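Side-chain contacts in Ps01740 (Pseudomonas sp. UW4, PDB 5UIF), which probably acts as a dehalogenase or tautomerase, being a homologue of cis-3-chloroacrylic acid dehalogenase in the tautomerase superfamily: residues C5-G10 and D85-V90; S26-E31 and S37-L42. All blocks are in the same frame, centred on the assembly; numbering follows the deposited sequence.

Interaction 1 of 2, residues C5-G10 and D85-V90; sequences CQTVKG and DVYMAV
Tyr-87 of helix 73-91 meets the side chains of Thr-7 and Cys-5 of strand 2-8. The methyl CG2 of Thr-7 comes nearest, with the phenol OH of Tyr-87 3.2 Å away. The two side chains run at a slant to each other, and the methyl sits at the hydroxyl end of the ring: CG2 of Thr-7 is 4.2 Å from CZ of Tyr-87. Cys-5 approaches from farther back along the ring. SG of Cys-5 lies 4.3 Å from CE1 of Tyr-87. The distance from SG of Cys-5 to the centroid of the Tyr-87 ring is 5.4 Å. The sulfur stands 57° off the ring normal, so this is an oblique sulfur-aromatic contact. No hydrogen bond joins the two segments.

With chi1 at -177° the Tyr-87 ring leaves the helix opposite the backbone N and extends to the strand. The backbones stay apart, with the CA atoms of Cys-5 and Tyr-87 10.3 Å from each other, so the contact is made by side chains. Cys-5 and Thr-7 alternate with Gln-6, which points away from the helix and packs on Leu-42 of the second subunit. Leu-20 of helix 14-32 and Ala-61 and Ile-63 of strand 61-68 also touch Tyr-87. The contact is buried helix-on-sheet packing, as in the tautomerase superfamily, where helices cover one face of a beta sheet.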
loop_
_atom_site.group_PDB
_atom_site.type_symbol
_atom_site.label_atom_id
_atom_site.label_comp_id
_atom_site.label_asym_id
_atom_site.label_seq_id
_atom_site.Cartn_x
_atom_site.Cartn_y
_atom_site.Cartn_z
ATOM N N CYS A 5 7.055 2.078 5.955
ATOM C CA CYS A 5 7.284 1.214 7.108
ATOM C C CYS A 5 6.013 1.037 7.933
ATOM O O CYS A 5 5.442 2.009 8.429
ATOM C CB CYS A 5 8.402 1.779 7.985
ATOM S SG CYS A 5 8.910 0.696 9.342
ATOM N N GLN A 6 5.574 -0.211 8.076
ATOM C CA GLN A 6 4.373 -0.519 8.843
ATOM C C GLN A 6 4.694 -1.359 10.073
ATOM O O GLN A 6 5.099 -2.514 9.958
ATOM C CB GLN A 6 3.351 -1.249 7.972
ATOM C CG GLN A 6 2.591 -0.351 7.012
ATOM C CD GLN A 6 1.544 -1.106 6.219
ATOM O OE1 GLN A 6 1.578 -2.334 6.134
ATOM N NE2 GLN A 6 0.604 -0.374 5.634
ATOM N N THR A 7 4.513 -0.770 11.251
ATOM C CA THR A 7 4.738 -1.479 12.506
ATOM C C THR A 7 3.554 -1.302 13.447
ATOM O O THR A 7 2.670 -0.483 13.198
ATOM C CB THR A 7 6.016 -0.993 13.221
ATOM O OG1 THR A 7 5.865 0.383 13.595
ATOM C CG2 THR A 7 7.231 -1.139 12.317
ATOM N N VAL A 8 3.540 -2.076 14.527
ATOM C CA VAL A 8 2.518 -1.936 15.555
ATOM C C VAL A 8 2.780 -0.666 16.361
ATOM O O VAL A 8 3.931 -0.342 16.656
ATOM C CB VAL A 8 2.482 -3.168 16.489
ATOM C CG1 VAL A 8 1.510 -2.954 17.643
ATOM C CG2 VAL A 8 2.111 -4.415 15.704
ATOM N N LYS A 9 1.710 0.053 16.690
ATOM C CA LYS A 9 1.787 1.306 17.439
ATOM C C LYS A 9 2.658 1.204 18.690
ATOM O O LYS A 9 2.403 0.388 19.575
ATOM C CB LYS A 9 0.378 1.763 17.827
ATOM C CG LYS A 9 0.326 3.061 18.612
ATOM C CD LYS A 9 -1.113 3.450 18.915
ATOM C CE LYS A 9 -1.192 4.796 19.613
ATOM N NZ LYS A 9 -2.602 5.216 19.839
ATOM N N GLY A 10 3.694 2.037 18.751
ATOM C CA GLY A 10 4.581 2.071 19.900
ATOM C C GLY A 10 5.924 1.414 19.645
ATOM O O GLY A 10 6.795 1.408 20.516
ATOM N N ASP A 85 19.003 -5.671 7.864
ATOM C CA ASP A 85 20.042 -5.655 8.891
ATOM C C ASP A 85 19.937 -4.417 9.773
ATOM O O ASP A 85 20.099 -4.494 10.991
ATOM C CB ASP A 85 21.431 -5.718 8.252
ATOM C CG ASP A 85 21.794 -7.111 7.776
ATOM O OD1 ASP A 85 21.262 -8.091 8.338
ATOM O OD2 ASP A 85 22.614 -7.225 6.840
ATOM N N VAL A 86 19.665 -3.277 9.146
ATOM C CA VAL A 86 19.562 -2.010 9.857
ATOM C C VAL A 86 18.367 -1.988 10.807
ATOM O O VAL A 86 18.499 -1.593 11.966
ATOM C CB VAL A 86 19.460 -0.825 8.871
ATOM C CG1 VAL A 86 18.854 0.397 9.548
ATOM C CG2 VAL A 86 20.830 -0.499 8.290
ATOM N N TYR A 87 17.208 -2.422 10.321
ATOM C CA TYR A 87 15.995 -2.396 11.133
ATOM C C TYR A 87 16.118 -3.283 12.369
ATOM O O TYR A 87 15.655 -2.918 13.451
ATOM C CB TYR A 87 14.774 -2.826 10.314
ATOM C CG TYR A 87 13.486 -2.748 11.102
ATOM C CD1 TYR A 87 12.774 -1.559 11.191
ATOM C CD2 TYR A 87 12.989 -3.860 11.772
ATOM C CE1 TYR A 87 11.602 -1.480 11.918
ATOM C CE2 TYR A 87 11.821 -3.791 12.503
ATOM C CZ TYR A 87 11.130 -2.599 12.572
ATOM O OH TYR A 87 9.963 -2.528 13.298
ATOM N N MET A 88 16.733 -4.449 12.205
ATOM C CA MET A 88 16.919 -5.371 13.318
ATOM C C MET A 88 17.897 -4.806 14.342
ATOM O O MET A 88 17.812 -5.111 15.530
ATOM C CB MET A 88 17.414 -6.730 12.819
ATOM C CG MET A 88 16.378 -7.525 12.044
ATOM S SD MET A 88 17.012 -9.126 11.514
ATOM C CE MET A 88 17.477 -9.842 13.089
ATOM N N ALA A 89 18.827 -3.981 13.874
ATOM C CA ALA A 89 19.825 -3.379 14.750
ATOM C C ALA A 89 19.252 -2.182 15.500
ATOM O O ALA A 89 19.603 -1.931 16.652
ATOM C CB ALA A 89 21.046 -2.967 13.951
ATOM N N VAL A 90 18.370 -1.444 14.834
ATOM C CA VAL A 90 17.754 -0.261 15.423
ATOM C C VAL A 90 16.671 -0.647 16.428
ATOM O O VAL A 90 16.540 -0.029 17.486
ATOM C CB VAL A 90 17.149 0.651 14.329
ATOM C CG1 VAL A 90 16.256 1.724 14.939
ATOM C CG2 VAL A 90 18.253 1.277 13.489
#

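Interaction 2 of 2, residues S26-E31 and S37-L42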
loop_
_atom_site.group_PDB
_atom_site.type_symbol
_atom_site.label_atom_id
_atom_site.label_comp_id
_atom_site.label_asym_id
_atom_site.label_seq_id
_atom_site.Cartn_x
_atom_site.Cartn_y
_atom_site.Cartn_z
ATOM N N SER A 26 20.278 6.579 2.480
ATOM C CA SER A 26 21.683 6.349 2.160
ATOM C C SER A 26 21.888 5.052 1.382
ATOM O O SER A 26 22.676 5.002 0.437
ATOM C CB SER A 26 22.521 6.323 3.439
ATOM O OG SER A 26 23.879 6.039 3.151
ATOM N N ILE A 27 21.174 4.007 1.788
ATOM C CA ILE A 27 21.272 2.703 1.143
ATOM C C ILE A 27 20.765 2.757 -0.296
ATOM O O ILE A 27 21.368 2.174 -1.198
ATOM C CB ILE A 27 20.487 1.635 1.932
ATOM C CG1 ILE A 27 21.119 1.423 3.307
ATOM C CG2 ILE A 27 20.446 0.320 1.169
ATOM C CD1 ILE A 27 20.233 0.679 4.280
ATOM N N HIS A 28 19.665 3.472 -0.510
ATOM C CA HIS A 28 19.073 3.576 -1.840
ATOM C C HIS A 28 19.917 4.422 -2.791
ATOM O O HIS A 28 20.157 4.026 -3.932
ATOM C CB HIS A 28 17.661 4.159 -1.757
ATOM C CG HIS A 28 16.986 4.285 -3.088
ATOM N ND1 HIS A 28 16.249 3.265 -3.648
ATOM C CD2 HIS A 28 16.949 5.308 -3.975
ATOM C CE1 HIS A 28 15.781 3.654 -4.820
ATOM N NE2 HIS A 28 16.192 4.889 -5.043
ATOM N N THR A 29 20.355 5.587 -2.320
ATOM C CA THR A 29 21.133 6.509 -3.144
ATOM C C THR A 29 22.464 5.906 -3.584
ATOM O O THR A 29 23.021 6.291 -4.610
ATOM C CB THR A 29 21.414 7.831 -2.400
ATOM O OG1 THR A 29 22.085 7.553 -1.164
ATOM C CG2 THR A 29 20.117 8.574 -2.116
ATOM N N ARG A 30 22.966 4.958 -2.800
ATOM C CA ARG A 30 24.241 4.314 -3.092
ATOM C C ARG A 30 24.099 3.207 -4.131
ATOM O O ARG A 30 24.838 3.165 -5.115
ATOM C CB ARG A 30 24.849 3.745 -1.810
ATOM C CG ARG A 30 26.080 2.886 -2.037
ATOM C CD ARG A 30 26.436 2.112 -0.783
ATOM N NE ARG A 30 25.452 1.075 -0.489
ATOM C CZ ARG A 30 25.012 0.786 0.731
ATOM N NH1 ARG A 30 25.468 1.458 1.780
ATOM N NH2 ARG A 30 24.115 -0.174 0.905
ATOM N N GLU A 31 23.140 2.313 -3.907
ATOM C CA GLU A 31 22.973 1.135 -4.751
ATOM C C GLU A 31 22.376 1.463 -6.116
ATOM O O GLU A 31 22.658 0.783 -7.102
ATOM C CB GLU A 31 22.100 0.098 -4.039
ATOM C CG GLU A 31 22.703 -0.446 -2.753
ATOM C CD GLU A 31 23.979 -1.233 -2.991
ATOM O OE1 GLU A 31 24.134 -1.801 -4.093
ATOM O OE2 GLU A 31 24.828 -1.282 -2.076
ATOM N N SER A 37 16.931 13.668 -3.055
ATOM C CA SER A 37 15.750 14.528 -3.090
ATOM C C SER A 37 14.490 13.785 -3.532
ATOM O O SER A 37 13.375 14.192 -3.204
ATOM C CB SER A 37 15.995 15.723 -4.015
ATOM O OG SER A 37 16.332 15.293 -5.322
ATOM N N TYR A 38 14.671 12.698 -4.274
ATOM C CA TYR A 38 13.543 11.919 -4.774
ATOM C C TYR A 38 13.164 10.794 -3.814
ATOM O O TYR A 38 12.135 10.143 -3.987
ATOM C CB TYR A 38 13.864 11.343 -6.155
ATOM C CG TYR A 38 13.976 12.385 -7.246
ATOM C CD1 TYR A 38 12.906 12.653 -8.089
ATOM C CD2 TYR A 38 15.149 13.104 -7.430
ATOM C CE1 TYR A 38 13.002 13.604 -9.087
ATOM C CE2 TYR A 38 15.255 14.057 -8.426
ATOM C CZ TYR A 38 14.179 14.304 -9.251
ATOM O OH TYR A 38 14.279 15.252 -10.243
ATOM N N VAL A 39 13.998 10.574 -2.804
ATOM C CA VAL A 39 13.773 9.495 -1.846
ATOM C C VAL A 39 12.811 9.912 -0.737
ATOM O O VAL A 39 13.102 10.820 0.041
ATOM C CB VAL A 39 15.094 9.025 -1.211
ATOM C CG1 VAL A 39 14.835 7.905 -0.217
ATOM C CG2 VAL A 39 16.069 8.576 -2.289
ATOM N N HIS A 40 11.666 9.240 -0.670
ATOM C CA HIS A 40 10.665 9.529 0.350
ATOM C C HIS A 40 10.449 8.330 1.266
ATOM O O HIS A 40 10.311 7.200 0.798
ATOM C CB HIS A 40 9.338 9.936 -0.296
ATOM C CG HIS A 40 9.474 11.006 -1.333
ATOM N ND1 HIS A 40 9.598 12.343 -1.013
ATOM C CD2 HIS A 40 9.502 10.941 -2.685
ATOM C CE1 HIS A 40 9.698 13.051 -2.123
ATOM N NE2 HIS A 40 9.643 12.224 -3.152
ATOM N N VAL A 41 10.420 8.579 2.572
ATOM C CA VAL A 41 10.198 7.519 3.550
ATOM C C VAL A 41 8.998 7.835 4.437
ATOM O O VAL A 41 8.941 8.892 5.066
ATOM C CB VAL A 41 11.438 7.296 4.439
ATOM C CG1 VAL A 41 11.196 6.149 5.410
ATOM C CG2 VAL A 41 12.664 7.020 3.581
ATOM N N LEU A 42 8.041 6.914 4.482
ATOM C CA LEU A 42 6.827 7.107 5.269
ATOM C C LEU A 42 6.724 6.085 6.397
ATOM O O LEU A 42 7.155 4.942 6.252
ATOM C CB LEU A 42 5.591 7.017 4.373
ATOM C CG LEU A 42 5.645 7.759 3.037
ATOM C CD1 LEU A 42 4.354 7.545 2.262
ATOM C CD2 LEU A 42 5.915 9.243 3.241
#
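The helical segment 26-31 passes the start of strand 40-46 with the CA atoms of His-28 and Val-39 7.9 Å apart. Val-39 carries the contact from the loop side through one methyl, CG2. CG2 of Val-39 lies 3.8 Å from CD2 of His-28, oblique to the ring. The imidazole is placed there by a fully extended first torsion (chi1 -180°), and the His-28 and Val-39 side chains run antiparallel, alongside each other. The same CG2 of Val-39 is 4.1 Å from CG2 of Thr-29, and Thr-29 lies roughly perpendicular to Val-39. One valine methyl thus meets two consecutive helix residues, by apolar contact alone.

ND1 of His-28 hydrogen-bonds to the OH of Tyr-3, which should limit rotation of the ring. Thr-29 meets Val-39 with its methyl CG2, while its OG1 hydrogen-bonds to the carbonyl O of Thr-25, back along the helix.

His-28 and Val-39 both touch Pro-1, the N-terminal proline characteristic of this superfamily. Glu-31 packs instead on helix 73-91, at Thr-75, Ala-78 and Ile-79. Beyond Val-39, His-40 and Leu-42 make backbone hydrogen bonds to strand 2-8 of their own chain, while His-40 to Leu-42 form an antiparallel ladder with a strand of the third subunit.

From the N terminus the chain first lays down strand 2-8, which gives interaction 1 its first segment. Helix 14-32 follows, and a loop leads into strand 40-46. Interaction 2 closes this small loop within the first beta-alpha-beta unit. Interaction 1 closes only later, when helix 73-91 returns over strand 2-8. Interaction 2 is therefore nested inside it. The centres lie about 17 Å apart, on opposite sides of the chain's centre. Two links join them directly: a probable hydrogen bond from Cys-5 N to Leu-42 O between neighbouring strands, and packing of Val-86 on Ile-27 between the two helices. Together they tie both helices to one sheet.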